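Local coordinates for ftsY (Mycoplasma mycoides, PDB 1ZU5), which is the SRP receptor, a protein of the SRP54 type that joins a helical bundle to a domain of the P-loop NTPase fold, at residues Q246-S251 with E278-P283; N106-V111 with E230-I235; N59-K64 with V79-Q84. One frame throughout, in Å; residues are numbered along the deposited sequence.

The three contacts illustrate how the chemistry of a contact follows its place in the fold. Interaction 2 lies in the buried sheet of the P-loop NTPase-type domain, where backbone hydrogen bonds join two parallel strands. Interaction 1, partly buried, is a layer further out: its helix 240-253 follows strand 230-236 in the chain, and A247 and L280 pack on L233 while F250 meets V111. It has no hydrogen bond between its segments, relying on van der Waals contact, some of it between carboxylate and aliphatic carbon. Interaction 3 stands apart in the helical bundle, its centre about 32 Å from that of interaction 2, and combines modest packing with a lysine-to-glutamine hydrogen bond among partly exposed side chains.

Interaction 1. Residues Q246-S251 with E278-P283; sequences QAEEFS and ELLNIP
In the alpha/beta fold of the P-loop NTPases, helices flank a largely parallel sheet, and here A247, E248 and S251 of helix 240-253 meet L279, L280 and I282, where helix 272-279 ends and the chain runs on to strand 284-288. N281, with positive phi, is the first residue to leave the helical path, and lies between L280 and I282, both of which reach the other helix. L280 carries the inner part of the contact. Its CD2 comes within 4.1 Å of A247 CB, and its CG lies 4.2 Å from E248 CG; the same leucine also touches L233 on the sheet beneath. The extended chain of E248 crosses the side chain of L279 at an angle, and OE2 rests 3.2 Å from L279 CB. This puts a carboxylate oxygen against aliphatic carbon, with no hydrogen bond between the segments. On the far side of L280, I282 extends CD1 to 3.3 Å from S251 CB. The hydroxyl of that serine turns back to its own helix: chi1 of 43° sets OG between the backbone N and the carbonyl carbon, from where S251 OG donates to E248 O at 3.1 Å.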
ATOM      1  N   GLN A 246     -12.866  -0.123  -4.806  1.00 32.35           N
ATOM      2  CA  GLN A 246     -12.872   1.323  -4.878  1.00 33.21           C
ATOM      3  C   GLN A 246     -11.498   1.930  -5.230  1.00 33.78           C
ATOM      4  O   GLN A 246     -11.377   2.930  -5.945  1.00 33.24           O
ATOM      5  CB  GLN A 246     -13.349   1.873  -3.540  1.00 32.73           C
ATOM      6  CG  GLN A 246     -13.344   3.337  -3.482  1.00 34.83           C
ATOM      7  CD  GLN A 246     -13.608   3.823  -2.105  1.00 38.65           C
ATOM      8  OE1 GLN A 246     -12.758   3.681  -1.207  1.00 44.28           O
ATOM      9  NE2 GLN A 246     -14.793   4.418  -1.904  1.00 34.40           N
ATOM     10  N   ALA A 247     -10.441   1.373  -4.691  1.00 35.15           N
ATOM     11  CA  ALA A 247      -9.125   1.907  -4.995  1.00 36.08           C
ATOM     12  C   ALA A 247      -8.811   1.819  -6.517  1.00 37.52           C
ATOM     13  O   ALA A 247      -8.082   2.662  -7.045  1.00 35.28           O
ATOM     14  CB  ALA A 247      -8.090   1.181  -4.158  1.00 35.31           C
ATOM     15  N   GLU A 248      -9.375   0.807  -7.197  1.00 40.54           N
ATOM     16  CA  GLU A 248      -9.179   0.565  -8.635  1.00 43.84           C
ATOM     17  C   GLU A 248      -9.533   1.798  -9.419  1.00 44.61           C
ATOM     18  O   GLU A 248      -8.841   2.140 -10.369  1.00 45.65           O
ATOM     19  CB  GLU A 248     -10.135  -0.504  -9.165  1.00 44.38           C
ATOM     20  CG  GLU A 248      -9.733  -1.936  -9.143  1.00 48.09           C
ATOM     21  CD  GLU A 248     -10.984  -2.819  -9.384  1.00 54.49           C
ATOM     22  OE1 GLU A 248     -11.974  -2.330 -10.018  1.00 56.59           O
ATOM     23  OE2 GLU A 248     -10.998  -3.988  -8.925  1.00 56.40           O
ATOM     24  N   GLU A 249     -10.652   2.412  -9.041  1.00 45.12           N
ATOM     25  CA  GLU A 249     -11.142   3.629  -9.637  1.00 45.64           C
ATOM     26  C   GLU A 249     -10.088   4.722  -9.586  1.00 45.48           C
ATOM     27  O   GLU A 249     -10.007   5.541 -10.508  1.00 46.11           O
ATOM     28  CB  GLU A 249     -12.386   4.102  -8.886  1.00 46.24           C
ATOM     29  CG  GLU A 249     -13.679   3.359  -9.221  1.00 47.83           C
ATOM     30  CD  GLU A 249     -14.879   4.012  -8.518  1.00 52.52           C
ATOM     31  OE1 GLU A 249     -15.176   5.217  -8.772  1.00 49.59           O
ATOM     32  OE2 GLU A 249     -15.519   3.318  -7.689  1.00 57.26           O
ATOM     33  N   PHE A 250      -9.300   4.758  -8.505  1.00 44.41           N
ATOM     34  CA  PHE A 250      -8.165   5.697  -8.421  1.00 43.55           C
ATOM     35  C   PHE A 250      -7.069   5.464  -9.446  1.00 44.38           C
ATOM     36  O   PHE A 250      -6.653   6.404 -10.067  1.00 43.33           O
ATOM     37  CB  PHE A 250      -7.535   5.709  -7.032  1.00 43.37           C
ATOM     38  CG  PHE A 250      -7.794   6.940  -6.293  1.00 40.81           C
ATOM     39  CD1 PHE A 250      -8.738   6.969  -5.302  1.00 36.55           C
ATOM     40  CD2 PHE A 250      -7.130   8.104  -6.638  1.00 40.85           C
ATOM     41  CE1 PHE A 250      -9.012   8.150  -4.664  1.00 35.29           C
ATOM     42  CE2 PHE A 250      -7.401   9.284  -5.988  1.00 39.29           C
ATOM     43  CZ  PHE A 250      -8.367   9.301  -5.002  1.00 34.88           C
ATOM     44  N   SER A 251      -6.598   4.219  -9.625  1.00 46.35           N
ATOM     45  CA  SER A 251      -5.423   3.962 -10.510  1.00 48.64           C
ATOM     46  C   SER A 251      -5.782   4.169 -11.967  1.00 49.16           C
ATOM     47  O   SER A 251      -4.921   4.452 -12.835  1.00 50.18           O
ATOM     48  CB  SER A 251      -4.811   2.565 -10.305  1.00 48.29           C
ATOM     49  OG  SER A 251      -5.820   1.581 -10.187  1.00 51.69           O
ATOM     50  N   GLU A 278      -4.209  -8.740  -7.954  1.00 32.57           N
ATOM     51  CA  GLU A 278      -5.220  -9.089  -8.920  1.00 32.98           C
ATOM     52  C   GLU A 278      -5.968  -7.871  -9.464  1.00 33.50           C
ATOM     53  O   GLU A 278      -6.098  -7.746 -10.635  1.00 34.65           O
ATOM     54  CB  GLU A 278      -6.215 -10.063  -8.297  1.00 33.44           C
ATOM     55  CG  GLU A 278      -7.196 -10.671  -9.308  1.00 36.10           C
ATOM     56  CD  GLU A 278      -6.503 -11.260 -10.506  1.00 40.84           C
ATOM     57  OE1 GLU A 278      -5.533 -12.013 -10.319  1.00 43.42           O
ATOM     58  OE2 GLU A 278      -6.923 -10.965 -11.645  1.00 44.04           O
ATOM     59  N   LEU A 279      -6.462  -6.969  -8.629  1.00 33.46           N
ATOM     60  CA  LEU A 279      -7.459  -6.039  -9.136  1.00 34.29           C
ATOM     61  C   LEU A 279      -6.815  -4.781  -9.618  1.00 34.28           C
ATOM     62  O   LEU A 279      -7.344  -4.119 -10.472  1.00 34.69           O
ATOM     63  CB  LEU A 279      -8.514  -5.737  -8.079  1.00 34.84           C
ATOM     64  CG  LEU A 279      -9.201  -6.924  -7.382  1.00 35.64           C
ATOM     65  CD1 LEU A 279     -10.283  -6.414  -6.451  1.00 35.63           C
ATOM     66  CD2 LEU A 279      -9.809  -7.802  -8.438  1.00 39.48           C
ATOM     67  N   LEU A 280      -5.642  -4.466  -9.083  1.00 33.95           N
ATOM     68  CA  LEU A 280      -4.946  -3.247  -9.471  1.00 33.01           C
ATOM     69  C   LEU A 280      -3.633  -3.502 -10.194  1.00 32.85           C
ATOM     70  O   LEU A 280      -3.189  -2.687 -10.961  1.00 32.94           O
ATOM     71  CB  LEU A 280      -4.701  -2.351  -8.249  1.00 32.41           C
ATOM     72  CG  LEU A 280      -5.890  -1.767  -7.478  1.00 32.47           C
ATOM     73  CD1 LEU A 280      -6.414  -2.782  -6.533  1.00 34.40           C
ATOM     74  CD2 LEU A 280      -5.398  -0.647  -6.661  1.00 35.27           C
ATOM     75  N   ASN A 281      -2.986  -4.621  -9.921  1.00 33.89           N
ATOM     76  CA  ASN A 281      -1.682  -4.925 -10.496  1.00 33.78           C
ATOM     77  C   ASN A 281      -0.763  -3.779 -10.287  1.00 33.71           C
ATOM     78  O   ASN A 281      -0.126  -3.348 -11.225  1.00 33.26           O
ATOM     79  CB  ASN A 281      -1.785  -5.225 -11.992  1.00 33.77           C
ATOM     80  CG  ASN A 281      -0.548  -5.908 -12.538  1.00 35.88           C
ATOM     81  OD1 ASN A 281       0.235  -6.534 -11.799  1.00 39.40           O
ATOM     82  ND2 ASN A 281      -0.352  -5.782 -13.848  1.00 35.90           N
ATOM     83  N   ILE A 282      -0.726  -3.273  -9.056  1.00 33.76           N
ATOM     84  CA  ILE A 282       0.191  -2.215  -8.637  1.00 34.60           C
ATOM     85  C   ILE A 282       0.880  -2.761  -7.380  1.00 35.06           C
ATOM     86  O   ILE A 282       0.206  -3.308  -6.482  1.00 34.90           O
ATOM     87  CB  ILE A 282      -0.508  -0.872  -8.307  1.00 34.50           C
ATOM     88  CG1 ILE A 282      -1.071  -0.257  -9.574  1.00 36.23           C
ATOM     89  CG2 ILE A 282       0.473   0.135  -7.730  1.00 32.53           C
ATOM     90  CD1 ILE A 282      -2.271   0.637  -9.309  1.00 39.75           C
ATOM     91  N   PRO A 283       2.233  -2.704  -7.368  1.00 35.14           N
ATOM     92  CA  PRO A 283       2.978  -3.256  -6.276  1.00 34.26           C
ATOM     93  C   PRO A 283       2.702  -2.505  -4.974  1.00 33.93           C
ATOM     94  O   PRO A 283       2.596  -1.276  -4.986  1.00 34.21           O
ATOM     95  CB  PRO A 283       4.432  -3.092  -6.750  1.00 34.61           C
ATOM     96  CG  PRO A 283       4.414  -2.032  -7.735  1.00 35.64           C
ATOM     97  CD  PRO A 283       3.128  -2.206  -8.440  1.00 34.68           C
TER

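Interaction 2. Residues N106-V111 with E230-I235; sequences NIFMLV and EVLLVI
Four backbone hydrogen bonds tie M109 and V111 to E230, L232 and V234. M109 N donates to E230 O at 2.9 Å, and M109 O accepts from L232 N at 2.7 Å; two residues further on, V111 N reaches L232 O at 2.8 Å and V111 O receives V234 N, also at 2.8 Å. M109 and V111 thus each use both their N-H and their C=O on the neighbouring strand, M109 straddling V231 and V111 straddling L233, as parallel pairing requires. The polar end of E230 turns elsewhere: OE1 is hydrogen-bonded to S257 OG and forms a salt bridge with K285, while OE2 accepts from the backbone of D99. These partners hold the carboxylate while the aliphatic part of the side chain serves F108. E230 CG sits over the centre of the F108 ring in a CH-pi contact, 4.1 Å from the centroid and 10° off the ring normal. The two strands, 106-111 and 230-236, are neighbours in the middle of the sheet of this P-loop NTPase-type domain, and the first runs into what is probably the P-loop. Side chains alternate between the sheet's two faces. On the face of F108, L110 and L232, which helix 115-131 covers, L110 CD1 meets L232 CD1 at 3.9 Å. The other face carries M109, whose chain bends at chi3 (16°) to bring CE to 4.1 Å from V231 CG2. Further along that face, V111 CG2 lies 4.0 Å from L233 CD1, with F250 of helix 240-253 packed against both residues.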
ATOM      1  N   ASN A 106      13.394  14.417  -5.031  1.00 41.16           N
ATOM      2  CA  ASN A 106      12.435  13.310  -5.200  1.00 39.39           C
ATOM      3  C   ASN A 106      11.093  13.891  -4.848  1.00 37.94           C
ATOM      4  O   ASN A 106      10.960  14.651  -3.897  1.00 35.56           O
ATOM      5  CB  ASN A 106      12.767  12.153  -4.279  1.00 39.08           C
ATOM      6  CG  ASN A 106      14.117  11.570  -4.568  1.00 40.32           C
ATOM      7  OD1 ASN A 106      14.258  10.767  -5.493  1.00 42.43           O
ATOM      8  ND2 ASN A 106      15.139  11.968  -3.777  1.00 37.78           N
ATOM      9  N   ILE A 107      10.117  13.614  -5.686  1.00 37.66           N
ATOM     10  CA  ILE A 107       8.793  14.189  -5.526  1.00 37.72           C
ATOM     11  C   ILE A 107       7.813  13.054  -5.561  1.00 37.09           C
ATOM     12  O   ILE A 107       7.654  12.408  -6.610  1.00 36.91           O
ATOM     13  CB  ILE A 107       8.493  15.117  -6.687  1.00 38.31           C
ATOM     14  CG1 ILE A 107       9.690  16.075  -6.879  1.00 38.35           C
ATOM     15  CG2 ILE A 107       7.079  15.796  -6.481  1.00 38.24           C
ATOM     16  CD1 ILE A 107       9.538  17.073  -8.001  1.00 36.76           C
ATOM     17  N   PHE A 108       7.187  12.786  -4.413  1.00 36.67           N
ATOM     18  CA  PHE A 108       6.167  11.716  -4.319  1.00 35.80           C
ATOM     19  C   PHE A 108       4.822  12.370  -4.079  1.00 35.54           C
ATOM     20  O   PHE A 108       4.698  13.271  -3.244  1.00 35.13           O
ATOM     21  CB  PHE A 108       6.396  10.758  -3.150  1.00 35.53           C
ATOM     22  CG  PHE A 108       7.719  10.003  -3.168  1.00 34.26           C
ATOM     23  CD1 PHE A 108       8.138   9.327  -2.000  1.00 33.44           C
ATOM     24  CD2 PHE A 108       8.530   9.975  -4.289  1.00 32.77           C
ATOM     25  CE1 PHE A 108       9.342   8.619  -1.959  1.00 35.76           C
ATOM     26  CE2 PHE A 108       9.735   9.281  -4.279  1.00 32.46           C
ATOM     27  CZ  PHE A 108      10.155   8.599  -3.107  1.00 36.65           C
ATOM     28  N   MET A 109       3.811  11.869  -4.778  1.00 35.16           N
ATOM     29  CA  MET A 109       2.457  12.298  -4.601  1.00 35.24           C
ATOM     30  C   MET A 109       1.650  11.223  -3.932  1.00 34.22           C
ATOM     31  O   MET A 109       1.776  10.052  -4.310  1.00 35.86           O
ATOM     32  CB  MET A 109       1.872  12.588  -5.966  1.00 35.92           C
ATOM     33  CG  MET A 109       2.403  13.901  -6.494  1.00 39.48           C
ATOM     34  SD  MET A 109       1.810  14.305  -8.107  1.00 47.78           S
ATOM     35  CE  MET A 109       0.440  13.198  -8.288  1.00 41.89           C
ATOM     36  N   LEU A 110       0.813  11.598  -2.952  1.00 31.65           N
ATOM     37  CA  LEU A 110      -0.074  10.626  -2.283  1.00 29.56           C
ATOM     38  C   LEU A 110      -1.518  10.841  -2.639  1.00 28.47           C
ATOM     39  O   LEU A 110      -1.999  11.995  -2.709  1.00 25.31           O
ATOM     40  CB  LEU A 110       0.129  10.602  -0.757  1.00 30.31           C
ATOM     41  CG  LEU A 110       1.060   9.487  -0.241  1.00 29.46           C
ATOM     42  CD1 LEU A 110       2.513   9.773  -0.572  1.00 28.30           C
ATOM     43  CD2 LEU A 110       0.887   9.326   1.218  1.00 32.44           C
ATOM     44  N   VAL A 111      -2.183   9.715  -2.934  1.00 28.10           N
ATOM     45  CA  VAL A 111      -3.593   9.678  -3.282  1.00 27.76           C
ATOM     46  C   VAL A 111      -4.349   8.657  -2.426  1.00 28.68           C
ATOM     47  O   VAL A 111      -3.759   7.713  -1.864  1.00 29.52           O
ATOM     48  CB  VAL A 111      -3.875   9.510  -4.859  1.00 26.79           C
ATOM     49  CG1 VAL A 111      -3.079  10.522  -5.676  1.00 27.66           C
ATOM     50  CG2 VAL A 111      -3.627   8.119  -5.360  1.00 27.03           C
ATOM     51  N   GLU A 230       6.974   8.882  -7.679  1.00 37.26           N
ATOM     52  CA  GLU A 230       6.117   7.928  -6.975  1.00 35.83           C
ATOM     53  C   GLU A 230       4.750   8.627  -6.914  1.00 34.85           C
ATOM     54  O   GLU A 230       4.652   9.859  -6.739  1.00 33.89           O
ATOM     55  CB  GLU A 230       6.684   7.680  -5.576  1.00 35.89           C
ATOM     56  CG  GLU A 230       7.017   6.234  -5.074  1.00 34.95           C
ATOM     57  CD  GLU A 230       7.294   5.153  -6.136  1.00 37.32           C
ATOM     58  OE1 GLU A 230       6.338   4.571  -6.737  1.00 38.11           O
ATOM     59  OE2 GLU A 230       8.474   4.809  -6.327  1.00 35.24           O
ATOM     60  N   VAL A 231       3.703   7.850  -7.158  1.00 33.99           N
ATOM     61  CA  VAL A 231       2.341   8.299  -6.941  1.00 32.27           C
ATOM     62  C   VAL A 231       1.709   7.215  -6.099  1.00 31.77           C
ATOM     63  O   VAL A 231       1.305   6.174  -6.635  1.00 30.48           O
ATOM     64  CB  VAL A 231       1.553   8.458  -8.243  1.00 32.95           C
ATOM     65  CG1 VAL A 231       0.058   8.678  -7.922  1.00 30.33           C
ATOM     66  CG2 VAL A 231       2.137   9.578  -9.106  1.00 29.03           C
ATOM     67  N   LEU A 232       1.633   7.443  -4.782  1.00 30.84           N
ATOM     68  CA  LEU A 232       1.234   6.364  -3.882  1.00 30.26           C
ATOM     69  C   LEU A 232      -0.214   6.433  -3.409  1.00 29.17           C
ATOM     70  O   LEU A 232      -0.618   7.400  -2.807  1.00 29.68           O
ATOM     71  CB  LEU A 232       2.206   6.281  -2.701  1.00 30.96           C
ATOM     72  CG  LEU A 232       3.694   6.282  -3.081  1.00 29.86           C
ATOM     73  CD1 LEU A 232       4.528   6.665  -1.872  1.00 29.82           C
ATOM     74  CD2 LEU A 232       4.054   4.900  -3.631  1.00 31.54           C
ATOM     75  N   LEU A 233      -0.950   5.371  -3.701  1.00 27.65           N
ATOM     76  CA  LEU A 233      -2.309   5.135  -3.312  1.00 26.48           C
ATOM     77  C   LEU A 233      -2.461   4.451  -1.926  1.00 27.34           C
ATOM     78  O   LEU A 233      -1.961   3.345  -1.688  1.00 26.58           O
ATOM     79  CB  LEU A 233      -2.974   4.294  -4.409  1.00 25.83           C
ATOM     80  CG  LEU A 233      -4.434   3.769  -4.308  1.00 23.21           C
ATOM     81  CD1 LEU A 233      -5.436   4.858  -4.022  1.00 20.96           C
ATOM     82  CD2 LEU A 233      -4.805   2.877  -5.604  1.00 21.30           C
ATOM     83  N   VAL A 234      -3.141   5.138  -1.007  1.00 27.92           N
ATOM     84  CA  VAL A 234      -3.327   4.630   0.334  1.00 28.24           C
ATOM     85  C   VAL A 234      -4.567   3.756   0.307  1.00 28.85           C
ATOM     86  O   VAL A 234      -5.628   4.191  -0.183  1.00 29.43           O
ATOM     87  CB  VAL A 234      -3.468   5.826   1.362  1.00 29.10           C
ATOM     88  CG1 VAL A 234      -3.903   5.329   2.711  1.00 28.40           C
ATOM     89  CG2 VAL A 234      -2.156   6.598   1.481  1.00 26.82           C
ATOM     90  N   ILE A 235      -4.423   2.503   0.757  1.00 29.26           N
ATOM     91  CA  ILE A 235      -5.562   1.557   0.871  1.00 28.93           C
ATOM     92  C   ILE A 235      -5.582   1.026   2.313  1.00 30.66           C
ATOM     93  O   ILE A 235      -4.556   0.478   2.806  1.00 30.94           O
ATOM     94  CB  ILE A 235      -5.471   0.380  -0.089  1.00 28.70           C
ATOM     95  CG1 ILE A 235      -5.328   0.870  -1.513  1.00 28.15           C
ATOM     96  CG2 ILE A 235      -6.675  -0.543   0.048  1.00 24.30           C
ATOM     97  CD1 ILE A 235      -5.216  -0.263  -2.530  1.00 27.23           C
TER

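Interaction 3. Residues N59-K64 with V79-Q84; sequences NLVRKK and VESLYQ
Within the helical bundle of this SRP54-type protein, L60 and V61 near the end of helix 51-63, and K64 just past it, pack against E80, S81 and Q84 of helix 71-87, the short segments running at 135° to each other. S81 is the small residue at the closest point of the backbones, and its size lets neighbours crowd in on it. V61 CG2 comes to 3.2 Å from S81 OG and L60 CB to 3.4 Å from it, so these carbons pack against the hydroxyl; its hydrogen bond is made within its own helix, to the backbone oxygen of A77. V61 in turn touches F37 and L40 of helix 34-46, which brings a third helix to the contact. L60 sends its two methyls different ways. CD1 lies over the backbone of the opposite helix, 3.5 Å from S81 O, and also meets Q84 CB, while CD2 heads for the amide of Q84. K64 reaches across with a long chain extended as far as CE. That straight part runs past the side chain of E80, with K64 CD 3.6 Å from E80 OE1, but the two charged groups do not touch: NZ stays 4.7 Å from E80 OE1, near enough for a probable mild attraction. The last torsion then kinks the chain, chi4 -58°, and turns the ammonium group to the extended side chain of Q84. K64 NZ donates to Q84 OE1 at 2.7 Å, approaching from the side of the C=O (108°) and close to Q84 NE2, with which it forms no bond.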
ATOM      1  N   ASN A  59      -5.809 -24.058  -8.116  1.00 40.80           N
ATOM      2  CA  ASN A  59      -5.405 -24.810  -9.285  1.00 41.42           C
ATOM      3  C   ASN A  59      -3.926 -25.075  -9.240  1.00 42.72           C
ATOM      4  O   ASN A  59      -3.498 -26.132  -9.704  1.00 42.79           O
ATOM      5  CB  ASN A  59      -5.744 -24.060 -10.581  1.00 40.72           C
ATOM      6  CG  ASN A  59      -7.208 -24.227 -11.008  1.00 40.91           C
ATOM      7  OD1 ASN A  59      -7.630 -23.602 -11.988  1.00 41.41           O
ATOM      8  ND2 ASN A  59      -7.990 -25.070 -10.281  1.00 39.24           N
ATOM      9  N   LEU A  60      -3.142 -24.125  -8.706  1.00 43.48           N
ATOM     10  CA  LEU A  60      -1.701 -24.342  -8.504  1.00 45.20           C
ATOM     11  C   LEU A  60      -1.464 -25.443  -7.467  1.00 46.67           C
ATOM     12  O   LEU A  60      -0.629 -26.318  -7.660  1.00 47.94           O
ATOM     13  CB  LEU A  60      -0.969 -23.070  -8.056  1.00 44.73           C
ATOM     14  CG  LEU A  60      -0.617 -21.946  -9.042  1.00 44.02           C
ATOM     15  CD1 LEU A  60      -0.177 -20.710  -8.256  1.00 41.87           C
ATOM     16  CD2 LEU A  60       0.394 -22.318 -10.130  1.00 40.17           C
ATOM     17  N   VAL A  61      -2.209 -25.416  -6.373  1.00 47.64           N
ATOM     18  CA  VAL A  61      -1.996 -26.381  -5.323  1.00 48.13           C
ATOM     19  C   VAL A  61      -2.279 -27.764  -5.874  1.00 49.94           C
ATOM     20  O   VAL A  61      -1.537 -28.717  -5.607  1.00 50.48           O
ATOM     21  CB  VAL A  61      -2.852 -26.068  -4.096  1.00 47.60           C
ATOM     22  CG1 VAL A  61      -2.902 -27.264  -3.149  1.00 47.51           C
ATOM     23  CG2 VAL A  61      -2.305 -24.835  -3.380  1.00 44.46           C
ATOM     24  N   ARG A  62      -3.332 -27.846  -6.681  1.00 51.52           N
ATOM     25  CA  ARG A  62      -3.817 -29.104  -7.242  1.00 52.89           C
ATOM     26  C   ARG A  62      -2.825 -29.693  -8.268  1.00 53.49           C
ATOM     27  O   ARG A  62      -2.682 -30.929  -8.391  1.00 54.04           O
ATOM     28  CB  ARG A  62      -5.233 -28.876  -7.807  1.00 52.78           C
ATOM     29  CG  ARG A  62      -5.773 -29.921  -8.727  1.00 54.86           C
ATOM     30  CD  ARG A  62      -7.251 -30.205  -8.509  1.00 58.91           C
ATOM     31  NE  ARG A  62      -8.069 -29.015  -8.232  1.00 60.91           N
ATOM     32  CZ  ARG A  62      -9.359 -29.065  -7.880  1.00 61.85           C
ATOM     33  NH1 ARG A  62      -9.988 -30.236  -7.763  1.00 60.90           N
ATOM     34  NH2 ARG A  62     -10.021 -27.946  -7.628  1.00 62.35           N
ATOM     35  N   LYS A  63      -2.127 -28.804  -8.969  1.00 54.13           N
ATOM     36  CA  LYS A  63      -1.118 -29.198  -9.947  1.00 55.33           C
ATOM     37  C   LYS A  63       0.177 -29.650  -9.318  1.00 56.01           C
ATOM     38  O   LYS A  63       0.954 -30.370  -9.955  1.00 56.70           O
ATOM     39  CB  LYS A  63      -0.816 -28.058 -10.920  1.00 55.19           C
ATOM     40  CG  LYS A  63      -1.715 -28.129 -12.095  1.00 56.19           C
ATOM     41  CD  LYS A  63      -1.043 -27.649 -13.334  1.00 58.63           C
ATOM     42  CE  LYS A  63      -2.055 -27.622 -14.471  1.00 57.70           C
ATOM     43  NZ  LYS A  63      -1.721 -26.413 -15.280  1.00 57.83           N
ATOM     44  N   LYS A  64       0.417 -29.178  -8.096  1.00 56.47           N
ATOM     45  CA  LYS A  64       1.604 -29.476  -7.318  1.00 57.07           C
ATOM     46  C   LYS A  64       1.354 -30.709  -6.432  1.00 57.86           C
ATOM     47  O   LYS A  64       2.254 -31.157  -5.706  1.00 58.36           O
ATOM     48  CB  LYS A  64       1.957 -28.276  -6.412  1.00 56.82           C
ATOM     49  CG  LYS A  64       2.403 -26.969  -7.114  1.00 56.89           C
ATOM     50  CD  LYS A  64       2.944 -25.964  -6.064  1.00 55.99           C
ATOM     51  CE  LYS A  64       3.120 -24.538  -6.613  1.00 56.49           C
ATOM     52  NZ  LYS A  64       4.036 -24.459  -7.781  1.00 58.89           N
ATOM     53  N   VAL A  79       1.560 -22.722   0.505  1.00 41.76           N
ATOM     54  CA  VAL A  79       2.485 -21.602   0.630  1.00 42.35           C
ATOM     55  C   VAL A  79       3.182 -21.252  -0.678  1.00 43.08           C
ATOM     56  O   VAL A  79       3.321 -20.067  -1.014  1.00 43.46           O
ATOM     57  CB  VAL A  79       3.515 -21.826   1.714  1.00 42.62           C
ATOM     58  CG1 VAL A  79       4.558 -20.721   1.671  1.00 42.28           C
ATOM     59  CG2 VAL A  79       2.827 -21.883   3.087  1.00 42.00           C
ATOM     60  N   GLU A  80       3.608 -22.256  -1.436  1.00 43.85           N
ATOM     61  CA  GLU A  80       4.257 -21.989  -2.753  1.00 44.31           C
ATOM     62  C   GLU A  80       3.295 -21.279  -3.719  1.00 43.04           C
ATOM     63  O   GLU A  80       3.657 -20.302  -4.402  1.00 43.13           O
ATOM     64  CB  GLU A  80       4.792 -23.302  -3.381  1.00 44.83           C
ATOM     65  CG  GLU A  80       6.052 -23.860  -2.677  1.00 48.93           C
ATOM     66  CD  GLU A  80       6.226 -25.404  -2.756  1.00 53.16           C
ATOM     67  OE1 GLU A  80       5.712 -26.045  -3.712  1.00 55.21           O
ATOM     68  OE2 GLU A  80       6.902 -25.960  -1.846  1.00 52.43           O
ATOM     69  N   SER A  81       2.070 -21.794  -3.772  1.00 42.00           N
ATOM     70  CA  SER A  81       1.020 -21.291  -4.663  1.00 41.46           C
ATOM     71  C   SER A  81       0.585 -19.851  -4.345  1.00 40.57           C
ATOM     72  O   SER A  81       0.451 -19.032  -5.266  1.00 40.10           O
ATOM     73  CB  SER A  81      -0.178 -22.246  -4.639  1.00 42.03           C
ATOM     74  OG  SER A  81       0.232 -23.585  -4.934  1.00 42.97           O
ATOM     75  N   LEU A  82       0.405 -19.531  -3.058  1.00 39.99           N
ATOM     76  CA  LEU A  82       0.180 -18.156  -2.628  1.00 39.79           C
ATOM     77  C   LEU A  82       1.265 -17.239  -3.150  1.00 41.02           C
ATOM     78  O   LEU A  82       0.972 -16.182  -3.717  1.00 41.98           O
ATOM     79  CB  LEU A  82       0.153 -18.049  -1.105  1.00 38.81           C
ATOM     80  CG  LEU A  82      -1.000 -18.752  -0.382  1.00 38.28           C
ATOM     81  CD1 LEU A  82      -0.706 -18.752   1.092  1.00 40.07           C
ATOM     82  CD2 LEU A  82      -2.314 -18.089  -0.652  1.00 34.31           C
ATOM     83  N   TYR A  83       2.518 -17.643  -2.945  1.00 41.90           N
ATOM     84  CA  TYR A  83       3.676 -16.866  -3.361  1.00 42.58           C
ATOM     85  C   TYR A  83       3.737 -16.713  -4.894  1.00 43.27           C
ATOM     86  O   TYR A  83       4.046 -15.652  -5.404  1.00 42.34           O
ATOM     87  CB  TYR A  83       4.973 -17.511  -2.826  1.00 42.78           C
ATOM     88  CG  TYR A  83       6.223 -16.885  -3.427  1.00 42.90           C
ATOM     89  CD1 TYR A  83       6.826 -15.760  -2.824  1.00 42.29           C
ATOM     90  CD2 TYR A  83       6.773 -17.383  -4.616  1.00 41.84           C
ATOM     91  CE1 TYR A  83       7.956 -15.148  -3.394  1.00 43.33           C
ATOM     92  CE2 TYR A  83       7.921 -16.785  -5.196  1.00 44.82           C
ATOM     93  CZ  TYR A  83       8.506 -15.668  -4.576  1.00 45.21           C
ATOM     94  OH  TYR A  83       9.629 -15.071  -5.140  1.00 44.60           O
ATOM     95  N   GLN A  84       3.472 -17.788  -5.619  1.00 44.90           N
ATOM     96  CA  GLN A  84       3.511 -17.758  -7.068  1.00 46.47           C
ATOM     97  C   GLN A  84       2.339 -16.972  -7.628  1.00 46.08           C
ATOM     98  O   GLN A  84       2.458 -16.362  -8.690  1.00 46.22           O
ATOM     99  CB  GLN A  84       3.509 -19.188  -7.627  1.00 47.25           C
ATOM    100  CG  GLN A  84       4.917 -19.792  -7.698  1.00 52.06           C
ATOM    101  CD  GLN A  84       4.917 -21.311  -7.823  1.00 56.68           C
ATOM    102  OE1 GLN A  84       4.100 -21.898  -8.545  1.00 59.41           O
ATOM    103  NE2 GLN A  84       5.841 -21.962  -7.098  1.00 57.63           N
TER